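Local coordinates for protein putative acyl-CoA thioester hydrolase HI0827 (Haemophilus influenzae, PDB 1YLI) that probably hydrolyses the thioester bond of a broad range of acyl-coenzyme A substrates, working as a hexamer of hot-dog fold subunits, at residues Val98-Val103 and Tyr112-Ala117; Leu17-Ala22 and Gly75-Cys80; Ile92-Glu97 and Phe119-Val124. All coordinates share one frame; numbering follows the deposited sequence.

Contact 1. Residues Val98-Val103 and Tyr112-Ala117; sequences VWVKKV and YCVTDA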
loop_
_atom_site.group_PDB
_atom_site.type_symbol
_atom_site.label_atom_id
_atom_site.label_comp_id
_atom_site.label_asym_id
_atom_site.label_seq_id
_atom_site.Cartn_x
_atom_site.Cartn_y
_atom_site.Cartn_z
ATOM N N VAL B 98 -22.556 -4.212 -7.633
ATOM C CA VAL B 98 -21.338 -3.541 -8.097
ATOM C C VAL B 98 -21.572 -3.052 -9.500
ATOM O O VAL B 98 -21.908 -3.837 -10.392
ATOM C CB VAL B 98 -20.114 -4.461 -8.028
ATOM C CG1 VAL B 98 -18.797 -3.734 -8.516
ATOM C CG2 VAL B 98 -19.922 -4.874 -6.613
ATOM N N TRP B 99 -21.463 -1.740 -9.685
ATOM C CA TRP B 99 -21.593 -1.111 -10.971
ATOM C C TRP B 99 -20.262 -0.486 -11.391
ATOM O O TRP B 99 -19.497 0.030 -10.536
ATOM C CB TRP B 99 -22.661 -0.021 -10.912
ATOM C CG TRP B 99 -24.035 -0.628 -10.849
ATOM C CD1 TRP B 99 -24.675 -1.105 -9.746
ATOM C CD2 TRP B 99 -24.915 -0.825 -11.954
ATOM N NE1 TRP B 99 -25.935 -1.555 -10.099
ATOM C CE2 TRP B 99 -26.079 -1.432 -11.457
ATOM C CE3 TRP B 99 -24.819 -0.557 -13.331
ATOM C CZ2 TRP B 99 -27.151 -1.756 -12.272
ATOM C CZ3 TRP B 99 -25.879 -0.886 -14.146
ATOM C CH2 TRP B 99 -27.036 -1.465 -13.615
ATOM N N VAL B 100 -20.008 -0.495 -12.704
ATOM C CA VAL B 100 -18.781 0.048 -13.271
ATOM C C VAL B 100 -19.117 1.126 -14.281
ATOM O O VAL B 100 -20.070 0.975 -15.069
ATOM C CB VAL B 100 -17.963 -1.090 -13.951
ATOM C CG1 VAL B 100 -16.660 -0.566 -14.549
ATOM C CG2 VAL B 100 -17.623 -2.141 -12.911
ATOM N N LYS B 101 -18.353 2.223 -14.262
ATOM C CA LYS B 101 -18.357 3.194 -15.335
ATOM C C LYS B 101 -17.001 3.069 -16.082
ATOM O O LYS B 101 -15.917 3.226 -15.487
ATOM C CB LYS B 101 -18.608 4.597 -14.806
ATOM C CG LYS B 101 -18.672 5.663 -15.891
ATOM C CD LYS B 101 -18.978 7.055 -15.344
ATOM C CE LYS B 101 -19.243 8.045 -16.516
ATOM N NZ LYS B 101 -19.692 9.370 -16.009
ATOM N N LYS B 102 -17.075 2.750 -17.375
ATOM C CA LYS B 102 -15.888 2.442 -18.146
ATOM C C LYS B 102 -15.000 3.670 -18.352
ATOM O O LYS B 102 -15.483 4.731 -18.784
ATOM C CB LYS B 102 -16.306 1.921 -19.504
ATOM C CG LYS B 102 -15.729 0.599 -19.805
ATOM C CD LYS B 102 -16.638 -0.171 -20.775
ATOM C CE LYS B 102 -16.026 -1.533 -21.033
ATOM N NZ LYS B 102 -14.545 -1.436 -21.005
ATOM N N VAL B 103 -13.712 3.516 -18.047
ATOM C CA VAL B 103 -12.736 4.570 -18.335
ATOM C C VAL B 103 -11.612 4.094 -19.284
ATOM O O VAL B 103 -11.280 4.793 -20.231
ATOM C CB VAL B 103 -12.097 5.113 -17.057
ATOM C CG1 VAL B 103 -10.930 6.050 -17.419
ATOM C CG2 VAL B 103 -13.153 5.820 -16.196
ATOM N N TYR B 112 -22.257 -0.719 -16.432
ATOM C CA TYR B 112 -22.733 -2.090 -16.381
ATOM C C TYR B 112 -22.634 -2.644 -14.989
ATOM O O TYR B 112 -21.903 -2.115 -14.151
ATOM C CB TYR B 112 -21.976 -2.992 -17.371
ATOM C CG TYR B 112 -20.478 -3.068 -17.187
ATOM C CD1 TYR B 112 -19.646 -2.111 -17.745
ATOM C CD2 TYR B 112 -19.901 -4.105 -16.463
ATOM C CE1 TYR B 112 -18.262 -2.172 -17.596
ATOM C CE2 TYR B 112 -18.505 -4.195 -16.313
ATOM C CZ TYR B 112 -17.694 -3.225 -16.887
ATOM O OH TYR B 112 -16.289 -3.278 -16.742
ATOM N N CYS B 113 -23.416 -3.680 -14.716
ATOM C CA CYS B 113 -23.375 -4.317 -13.416
ATOM C C CYS B 113 -22.514 -5.584 -13.506
ATOM O O CYS B 113 -22.834 -6.483 -14.258
ATOM C CB CYS B 113 -24.793 -4.642 -12.964
ATOM S SG CYS B 113 -24.816 -5.393 -11.328
ATOM N N VAL B 114 -21.420 -5.624 -12.754
ATOM C CA VAL B 114 -20.462 -6.729 -12.702
ATOM C C VAL B 114 -20.983 -7.903 -11.898
ATOM O O VAL B 114 -20.941 -9.058 -12.355
ATOM C CB VAL B 114 -19.144 -6.236 -12.070
ATOM C CG1 VAL B 114 -18.175 -7.366 -11.784
ATOM C CG2 VAL B 114 -18.527 -5.293 -13.039
ATOM N N THR B 115 -21.489 -7.592 -10.704
ATOM C CA THR B 115 -21.988 -8.632 -9.816
ATOM C C THR B 115 -22.945 -8.053 -8.784
ATOM O O THR B 115 -23.084 -6.845 -8.682
ATOM C CB THR B 115 -20.822 -9.364 -9.105
ATOM O OG1 THR B 115 -21.325 -10.593 -8.553
ATOM C CG2 THR B 115 -20.141 -8.511 -8.020
ATOM N N ASP B 116 -23.606 -8.923 -8.045
ATOM C CA ASP B 116 -24.288 -8.539 -6.798
ATOM C C ASP B 116 -24.335 -9.731 -5.851
ATOM O O ASP B 116 -24.200 -10.892 -6.289
ATOM C CB ASP B 116 -25.720 -7.961 -7.034
ATOM C CG ASP B 116 -26.665 -8.917 -7.782
ATOM O OD1 ASP B 116 -26.981 -9.998 -7.262
ATOM O OD2 ASP B 116 -27.173 -8.564 -8.868
ATOM N N ALA B 117 -24.555 -9.456 -4.570
ATOM C CA ALA B 117 -24.678 -10.545 -3.597
ATOM C C ALA B 117 -25.152 -9.998 -2.280
ATOM O O ALA B 117 -24.875 -8.858 -1.914
ATOM C CB ALA B 117 -23.307 -11.285 -3.406
HETATM O O HOH W 1 -14.057 -2.157 -18.269
#
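Trp99 and Cys113 meet on one face of the antiparallel hairpin formed by strands 91-101 and 111-123 of this hot-dog fold, while Val100 and Tyr112 meet on the other. The Cys113 methylene sits over one face of the indole, a CH-pi contact: its CB stands 3.7 Å from the centroid of the Trp99 six-membered ring, 8° off the ring normal. With SG anti to the backbone N (chi1 -178°), the sulfur extends over the same ring system and reaches 4.3 Å from the centroid of the five-membered ring, a sulfur-aromatic contact. Glu97 holds the indole N-H, and the rings of Phe4 and Tyr81 also pack against this indole.

On the opposite face Val100 and Tyr112 run alongside each other. Tyr112 CG sits between its own backbone N and carbonyl carbon (chi1 59°), which folds the ring back across the neighbouring strand, and Val100 CB rests 3.6 Å from Tyr112 CZ, over the ring but toward its rim. One Val100 methyl, CG2, lies unusually close, 3.3 Å, to Val114 CG2; Val114 itself borders a coenzyme A pocket. In the backbone, Val100 and Tyr112 form a hydrogen-bonded pair with both bonds made, whereas Trp99 and Cys113 are a non-hydrogen-bonded pair. Lys70 adds a cation-pi contact to the Tyr112 ring, and Pro71 O is hydrogen-bonded to its hydroxyl. Lys102 lies roughly perpendicular to the tyrosine side chain, and one water joins the two polar ends, accepting from Lys102 NZ at 2.9 Å and donating to Tyr112 OH.

Contact 2. Residues Leu17-Ala22 and Gly75-Cys80; sequences LLRTLA and GDVVCC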
loop_
_atom_site.group_PDB
_atom_site.type_symbol
_atom_site.label_atom_id
_atom_site.label_comp_id
_atom_site.label_asym_id
_atom_site.label_seq_id
_atom_site.Cartn_x
_atom_site.Cartn_y
_atom_site.Cartn_z
ATOM N N LEU B 17 -22.665 3.277 -1.627
ATOM C CA LEU B 17 -21.851 3.029 -0.435
ATOM C C LEU B 17 -20.381 3.519 -0.662
ATOM O O LEU B 17 -19.808 4.277 0.140
ATOM C CB LEU B 17 -21.880 1.514 -0.079
ATOM C CG LEU B 17 -23.254 0.758 -0.065
ATOM C CD1 LEU B 17 -23.066 -0.766 -0.120
ATOM C CD2 LEU B 17 -24.008 1.074 1.129
ATOM N N LEU B 18 -19.796 3.057 -1.769
ATOM C CA LEU B 18 -18.430 3.395 -2.156
ATOM C C LEU B 18 -18.381 3.708 -3.648
ATOM O O LEU B 18 -19.115 3.099 -4.429
ATOM C CB LEU B 18 -17.487 2.228 -1.830
ATOM C CG LEU B 18 -17.124 1.912 -0.387
ATOM C CD1 LEU B 18 -16.271 0.659 -0.353
ATOM C CD2 LEU B 18 -16.396 3.073 0.314
ATOM N N ARG B 19 -17.543 4.678 -4.005
ATOM C CA ARG B 19 -17.246 5.038 -5.400
ATOM C C ARG B 19 -15.728 5.177 -5.501
ATOM O O ARG B 19 -15.123 6.133 -4.985
ATOM C CB ARG B 19 -17.963 6.318 -5.828
ATOM C CG ARG B 19 -17.731 6.681 -7.304
ATOM C CD ARG B 19 -18.742 7.768 -7.723
ATOM N NE ARG B 19 -19.169 7.657 -9.117
ATOM C CZ ARG B 19 -18.501 8.147 -10.168
ATOM N NH1 ARG B 19 -17.329 8.785 -10.024
ATOM N NH2 ARG B 19 -19.007 8.010 -11.387
ATOM N N THR B 20 -15.126 4.198 -6.152
ATOM C CA THR B 20 -13.697 3.905 -6.033
ATOM C C THR B 20 -13.094 3.766 -7.438
ATOM O O THR B 20 -13.689 3.149 -8.284
ATOM C CB THR B 20 -13.528 2.491 -5.325
ATOM O OG1 THR B 20 -14.323 2.429 -4.123
ATOM C CG2 THR B 20 -12.060 2.176 -4.973
ATOM N N LEU B 21 -11.909 4.301 -7.674
ATOM C CA LEU B 21 -11.168 3.986 -8.902
ATOM C C LEU B 21 -10.412 2.678 -8.735
ATOM O O LEU B 21 -9.764 2.477 -7.692
ATOM C CB LEU B 21 -10.169 5.090 -9.214
ATOM C CG LEU B 21 -10.716 6.401 -9.678
ATOM C CD1 LEU B 21 -9.614 7.499 -9.498
ATOM C CD2 LEU B 21 -11.132 6.241 -11.113
ATOM N N ALA B 22 -10.480 1.809 -9.741
ATOM C CA ALA B 22 -9.669 0.578 -9.806
ATOM C C ALA B 22 -8.242 1.009 -10.040
ATOM O O ALA B 22 -7.932 1.591 -11.081
ATOM C CB ALA B 22 -10.151 -0.355 -10.958
ATOM N N GLY B 75 -8.348 1.909 -13.819
ATOM C CA GLY B 75 -8.794 3.243 -14.177
ATOM C C GLY B 75 -10.305 3.347 -14.202
ATOM O O GLY B 75 -10.827 4.454 -14.198
ATOM N N ASP B 76 -11.014 2.212 -14.290
ATOM C CA ASP B 76 -12.496 2.255 -14.321
ATOM C C ASP B 76 -13.028 2.700 -12.937
ATOM O O ASP B 76 -12.377 2.467 -11.928
ATOM C CB ASP B 76 -13.097 0.869 -14.656
ATOM C CG ASP B 76 -12.870 0.428 -16.114
ATOM O OD1 ASP B 76 -12.557 1.247 -17.009
ATOM O OD2 ASP B 76 -13.062 -0.794 -16.370
ATOM N N VAL B 77 -14.182 3.357 -12.905
ATOM C CA VAL B 77 -14.837 3.736 -11.661
ATOM C C VAL B 77 -15.736 2.581 -11.243
ATOM O O VAL B 77 -16.482 2.050 -12.071
ATOM C CB VAL B 77 -15.714 4.989 -11.829
ATOM C CG1 VAL B 77 -16.426 5.316 -10.504
ATOM C CG2 VAL B 77 -14.890 6.197 -12.290
ATOM N N VAL B 78 -15.629 2.178 -9.973
ATOM C CA VAL B 78 -16.315 1.013 -9.408
ATOM C C VAL B 78 -17.199 1.462 -8.205
ATOM O O VAL B 78 -16.726 2.076 -7.245
ATOM C CB VAL B 78 -15.314 -0.077 -8.973
ATOM C CG1 VAL B 78 -16.080 -1.320 -8.453
ATOM C CG2 VAL B 78 -14.422 -0.492 -10.134
ATOM N N CYS B 79 -18.502 1.241 -8.330
ATOM C CA CYS B 79 -19.492 1.688 -7.370
ATOM C C CYS B 79 -20.186 0.502 -6.695
ATOM O O CYS B 79 -20.632 -0.442 -7.369
ATOM C CB CYS B 79 -20.591 2.518 -8.067
ATOM S SG CYS B 79 -19.986 4.013 -8.849
ATOM N N CYS B 80 -20.339 0.591 -5.377
ATOM C CA CYS B 80 -21.075 -0.430 -4.634
ATOM C C CYS B 80 -22.311 0.270 -4.131
ATOM O O CYS B 80 -22.202 1.295 -3.478
ATOM C CB CYS B 80 -20.270 -0.935 -3.452
ATOM S SG CYS B 80 -18.839 -1.950 -3.959
#
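Arg19 lies across Val77 and Cys79 of the neighbouring antiparallel strand, its guanidinium laid flat over a methyl group: Val77 CG1 is 3.5 Å from Arg19 CZ, above the centre of the plane. CG anti to the backbone N (chi1 -177°) and a bend at chi3 carry the arginine along this face, and NE passes 3.7 Å from Cys79 SG. The other Val77 methyl, CG2, meets Leu21 CD2 at 3.9 Å, so one valine serves two side chains of strand 15-21.

Beneath, Thr20 and Val78 exchange two hydrogen bonds, the shorter from Val78 N to Thr20 O at 2.7 Å, and Ala22 N donates almost straight to Asp76 O. Farther out, Arg19 NH1 reaches Leu17 O of the second subunit and vice versa, while Thr20 OG1 pairs with Gln41 of helix 35-54. Asp76 OD1 receives the backbone N-H groups of Val103 and Ala104. Leu17 and Leu18 both face Cys80; Cys80 O takes a 2.8 Å bond from Leu17 N and a weak one from Leu18 N, forming a classic beta bulge in strand 15-21, the outermost of this chain's hot-dog sheet, which Arg19 joins by backbone hydrogen bonds to the second subunit.

Contact 3. Residues Ile92-Glu97 and Phe119-Val124; sequences IKIKVE and FTFVAV. With COA (coenzyme A), chain H.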
loop_
_atom_site.group_PDB
_atom_site.type_symbol
_atom_site.label_atom_id
_atom_site.label_comp_id
_atom_site.label_asym_id
_atom_site.label_seq_id
_atom_site.Cartn_x
_atom_site.Cartn_y
_atom_site.Cartn_z
ATOM N N ILE B 92 -28.199 -8.412 10.061
ATOM C CA ILE B 92 -28.615 -7.456 9.038
ATOM C C ILE B 92 -28.196 -7.979 7.672
ATOM O O ILE B 92 -27.032 -8.297 7.454
ATOM C CB ILE B 92 -27.938 -6.064 9.199
ATOM C CG1 ILE B 92 -28.117 -5.519 10.602
ATOM C CG2 ILE B 92 -28.539 -5.048 8.226
ATOM C CD1 ILE B 92 -27.493 -4.124 10.775
ATOM N N LYS B 93 -29.151 -8.079 6.763
ATOM C CA LYS B 93 -28.833 -8.569 5.430
ATOM C C LYS B 93 -28.770 -7.368 4.505
ATOM O O LYS B 93 -29.731 -6.579 4.454
ATOM C CB LYS B 93 -29.870 -9.591 4.972
ATOM C CG LYS B 93 -29.679 -10.932 5.642
ATOM C CD LYS B 93 -30.644 -11.949 5.119
ATOM C CE LYS B 93 -30.467 -13.295 5.789
ATOM N NZ LYS B 93 -29.147 -13.892 5.415
ATOM N N ILE B 94 -27.629 -7.198 3.834
ATOM C CA ILE B 94 -27.463 -6.112 2.851
ATOM C C ILE B 94 -27.144 -6.675 1.466
ATOM O O ILE B 94 -26.160 -7.430 1.293
ATOM C CB ILE B 94 -26.395 -5.066 3.308
ATOM C CG1 ILE B 94 -26.930 -4.273 4.494
ATOM C CG2 ILE B 94 -26.057 -4.053 2.185
ATOM C CD1 ILE B 94 -25.970 -4.303 5.543
ATOM N N LYS B 95 -27.990 -6.365 0.490
ATOM C CA LYS B 95 -27.652 -6.674 -0.908
ATOM C C LYS B 95 -26.766 -5.585 -1.521
ATOM O O LYS B 95 -27.114 -4.420 -1.479
ATOM C CB LYS B 95 -28.906 -6.925 -1.740
ATOM C CG LYS B 95 -28.619 -7.407 -3.122
ATOM C CD LYS B 95 -29.846 -7.952 -3.804
ATOM C CE LYS B 95 -29.468 -8.637 -5.129
ATOM N NZ LYS B 95 -30.737 -9.019 -5.850
ATOM N N VAL B 96 -25.620 -5.987 -2.083
ATOM C CA VAL B 96 -24.649 -5.084 -2.672
ATOM C C VAL B 96 -24.587 -5.394 -4.152
ATOM O O VAL B 96 -24.439 -6.569 -4.543
ATOM C CB VAL B 96 -23.227 -5.249 -2.076
ATOM C CG1 VAL B 96 -22.217 -4.194 -2.722
ATOM C CG2 VAL B 96 -23.258 -5.118 -0.518
ATOM N N GLU B 97 -24.787 -4.351 -4.957
ATOM C CA GLU B 97 -24.635 -4.426 -6.417
ATOM C C GLU B 97 -23.370 -3.669 -6.728
ATOM O O GLU B 97 -23.138 -2.600 -6.142
ATOM C CB GLU B 97 -25.800 -3.714 -7.116
ATOM C CG GLU B 97 -27.110 -4.463 -7.135
ATOM C CD GLU B 97 -28.198 -3.747 -7.930
ATOM O OE1 GLU B 97 -28.049 -2.531 -8.252
ATOM O OE2 GLU B 97 -29.214 -4.410 -8.224
ATOM N N PHE B 119 -24.892 -9.917 1.619
ATOM C CA PHE B 119 -24.034 -10.124 2.757
ATOM C C PHE B 119 -24.861 -10.168 4.029
ATOM O O PHE B 119 -25.772 -9.348 4.200
ATOM C CB PHE B 119 -23.017 -8.978 2.848
ATOM C CG PHE B 119 -21.904 -9.078 1.842
ATOM C CD1 PHE B 119 -22.123 -8.754 0.505
ATOM C CD2 PHE B 119 -20.652 -9.499 2.221
ATOM C CE1 PHE B 119 -21.100 -8.870 -0.440
ATOM C CE2 PHE B 119 -19.640 -9.597 1.296
ATOM C CZ PHE B 119 -19.867 -9.279 -0.049
ATOM N N THR B 120 -24.533 -11.113 4.920
ATOM C CA THR B 120 -25.107 -11.126 6.253
ATOM C C THR B 120 -24.094 -10.659 7.282
ATOM O O THR B 120 -23.017 -11.268 7.429
ATOM C CB THR B 120 -25.620 -12.498 6.648
ATOM O OG1 THR B 120 -26.497 -12.943 5.616
ATOM C CG2 THR B 120 -26.420 -12.403 7.961
ATOM N N PHE B 121 -24.441 -9.569 7.966
ATOM C CA PHE B 121 -23.601 -9.009 9.007
ATOM C C PHE B 121 -24.281 -9.210 10.350
ATOM O O PHE B 121 -25.511 -9.360 10.425
ATOM C CB PHE B 121 -23.400 -7.514 8.814
ATOM C CG PHE B 121 -22.774 -7.134 7.507
ATOM C CD1 PHE B 121 -21.386 -7.115 7.365
ATOM C CD2 PHE B 121 -23.561 -6.733 6.427
ATOM C CE1 PHE B 121 -20.811 -6.736 6.172
ATOM C CE2 PHE B 121 -22.981 -6.342 5.217
ATOM C CZ PHE B 121 -21.602 -6.362 5.091
ATOM N N VAL B 122 -23.482 -9.212 11.419
ATOM C CA VAL B 122 -23.997 -9.379 12.777
ATOM C C VAL B 122 -23.443 -8.236 13.626
ATOM O O VAL B 122 -22.245 -7.952 13.581
ATOM C CB VAL B 122 -23.606 -10.740 13.397
ATOM C CG1 VAL B 122 -24.033 -10.808 14.876
ATOM C CG2 VAL B 122 -24.269 -11.900 12.659
ATOM N N ALA B 123 -24.324 -7.587 14.383
ATOM C CA ALA B 123 -23.942 -6.534 15.299
ATOM C C ALA B 123 -23.271 -7.193 16.496
ATOM O O ALA B 123 -23.844 -8.108 17.103
ATOM C CB ALA B 123 -25.206 -5.713 15.728
ATOM N N VAL B 124 -22.050 -6.760 16.819
ATOM C CA VAL B 124 -21.284 -7.367 17.913
ATOM C C VAL B 124 -20.821 -6.320 18.896
ATOM O O VAL B 124 -20.794 -5.141 18.562
ATOM C CB VAL B 124 -20.050 -8.141 17.415
ATOM C CG1 VAL B 124 -20.473 -9.456 16.762
ATOM C CG2 VAL B 124 -19.197 -7.298 16.471
HETATM N N1A COA H . -25.644 -17.583 7.930
HETATM C C2A COA H . -26.591 -16.580 8.017
HETATM N N3A COA H . -26.889 -16.053 9.266
HETATM C C4A COA H . -26.236 -16.499 10.388
HETATM C C5A COA H . -25.285 -17.507 10.296
HETATM C C6A COA H . -24.985 -18.044 9.059
HETATM N N6A COA H . -23.929 -18.851 8.963
HETATM N N7A COA H . -24.790 -17.768 11.528
HETATM C C8A COA H . -25.425 -16.962 12.407
HETATM N N9A COA H . -26.318 -16.174 11.722
HETATM C C1B COA H . -27.212 -15.193 12.322
HETATM C C2B COA H . -28.153 -15.819 13.352
HETATM O O2B COA H . -29.333 -16.324 12.780
HETATM C C3B COA H . -28.393 -14.683 14.334
HETATM O O3B COA H . -29.474 -13.918 13.859
HETATM P P3B COA H . -30.462 -12.959 14.681
HETATM O O7A COA H . -31.629 -13.804 15.055
HETATM O O8A COA H . -30.921 -11.874 13.750
HETATM O O9A COA H . -29.830 -12.322 15.896
HETATM C C4B COA H . -27.091 -13.887 14.250
HETATM O O4B COA H . -26.407 -14.328 13.079
HETATM C C5B COA H . -26.216 -14.103 15.485
HETATM O O5B COA H . -26.067 -15.499 15.692
HETATM P P1A COA H . -25.810 -16.101 17.150
HETATM O O1A COA H . -26.238 -17.556 17.148
HETATM O O2A COA H . -26.535 -15.312 18.213
HETATM O O3A COA H . -24.221 -15.995 17.407
HETATM P P2A COA H . -23.225 -17.096 16.777
HETATM O O4A COA H . -23.959 -17.824 15.666
HETATM O O5A COA H . -22.698 -18.043 17.811
HETATM O O6A COA H . -22.036 -16.234 16.151
HETATM C CBP COA H . -20.840 -14.370 15.482
HETATM C CCP COA H . -22.222 -14.999 15.497
HETATM C CDP COA H . -20.876 -13.151 14.588
HETATM C CEP COA H . -20.537 -13.876 16.894
HETATM C CAP COA H . -19.783 -15.408 15.007
HETATM O OAP COA H . -20.226 -16.316 14.005
HETATM C C9P COA H . -18.414 -14.857 14.669
HETATM O O9P COA H . -17.738 -14.055 15.600
HETATM N N8P COA H . -17.881 -15.159 13.495
HETATM C C7P COA H . -16.716 -14.443 12.988
HETATM C C6P COA H . -17.146 -13.256 12.154
HETATM C C5P COA H . -15.955 -12.579 11.526
HETATM O O5P COA H . -15.038 -12.121 12.230
HETATM N N4P COA H . -15.992 -12.509 10.184
HETATM C C3P COA H . -15.039 -11.808 9.345
HETATM C C2P COA H . -13.664 -12.471 9.236
HETATM S S1P COA H . -13.600 -14.170 9.849
#
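Lys93 and Thr120 make the side-chain hydrogen bond of this strand pair: NZ donates to OG1 over 2.8 Å. The two side chains run alongside each other, and a bend at the end of the lysine (chi4 -67°) turns its ammonium group onto the hydroxyl. Their backbones form a non-hydrogen-bonded pair between two hydrogen-bonded pairs, Ile92 with Phe121 and Ile94 with Phe119. Each of the latter makes both bonds, that from Phe121 N to Ile92 O almost straight at 176°.

Apolar packing occupies the reverse face. Ile94 lies roughly perpendicular to Phe121 and brings its CD1 methyl to 3.5 Å from Phe121 CD2. Phe119 is met obliquely by Val96, whose CG2 lies 3.9 Å from the ring atom CD1. Helix 35-54 packs onto this layer, with Met42 against Phe119, Ala47 against Phe121 and Ala50 against Ile94, as expected where a hot-dog sheet wraps its central helix.

Ligand contacts come from residues on the lysine-threonine face. Thr120 CG2 is 3.9 Å from the adenine atom N3A of coenzyme A, and Val122 CG2 approaches the ribose oxygen O4B to 3.3 Å. The other Val122 methyl, CG1, is 3.9 Å from CDP, a methyl of the pantetheine arm. The ligand is also hydrogen-bonded to Ser90 OG, Ser91 OG and Thr60 O of the same chain and to Asn67 OD1 of the third subunit.

The chemistry divides by face: the bond to Lys93 probably helps to set Thr120 so that its methyl faces the adenine, and the strand's contacts with the ligand appear to be mainly van der Waals.

Overall arrangement
All three contacts belong to one antiparallel sheet, ordered within this chain 15-21, 77-87, 91-101, 111-123, 58-67, and side chains of each pack on helix 35-54. Contact 2 closes first along the chain, pairing the first two strands of that order. Contacts 3 and 1 then follow on the hairpin 91-101/111-123, contact 1 toward its turn and contact 3 toward its open end, with centres about 19 Å apart on opposite sides of the chain's centre. Contacts 1 and 2 are neighbours, centres about 9 Å apart, joined where Trp99 O meets Cys79 N; both reach the second subunit. Because Val114 and the pair Thr120 and Val122 border different coenzyme A pockets, one long hairpin contributes to two binding sites of the hexamer.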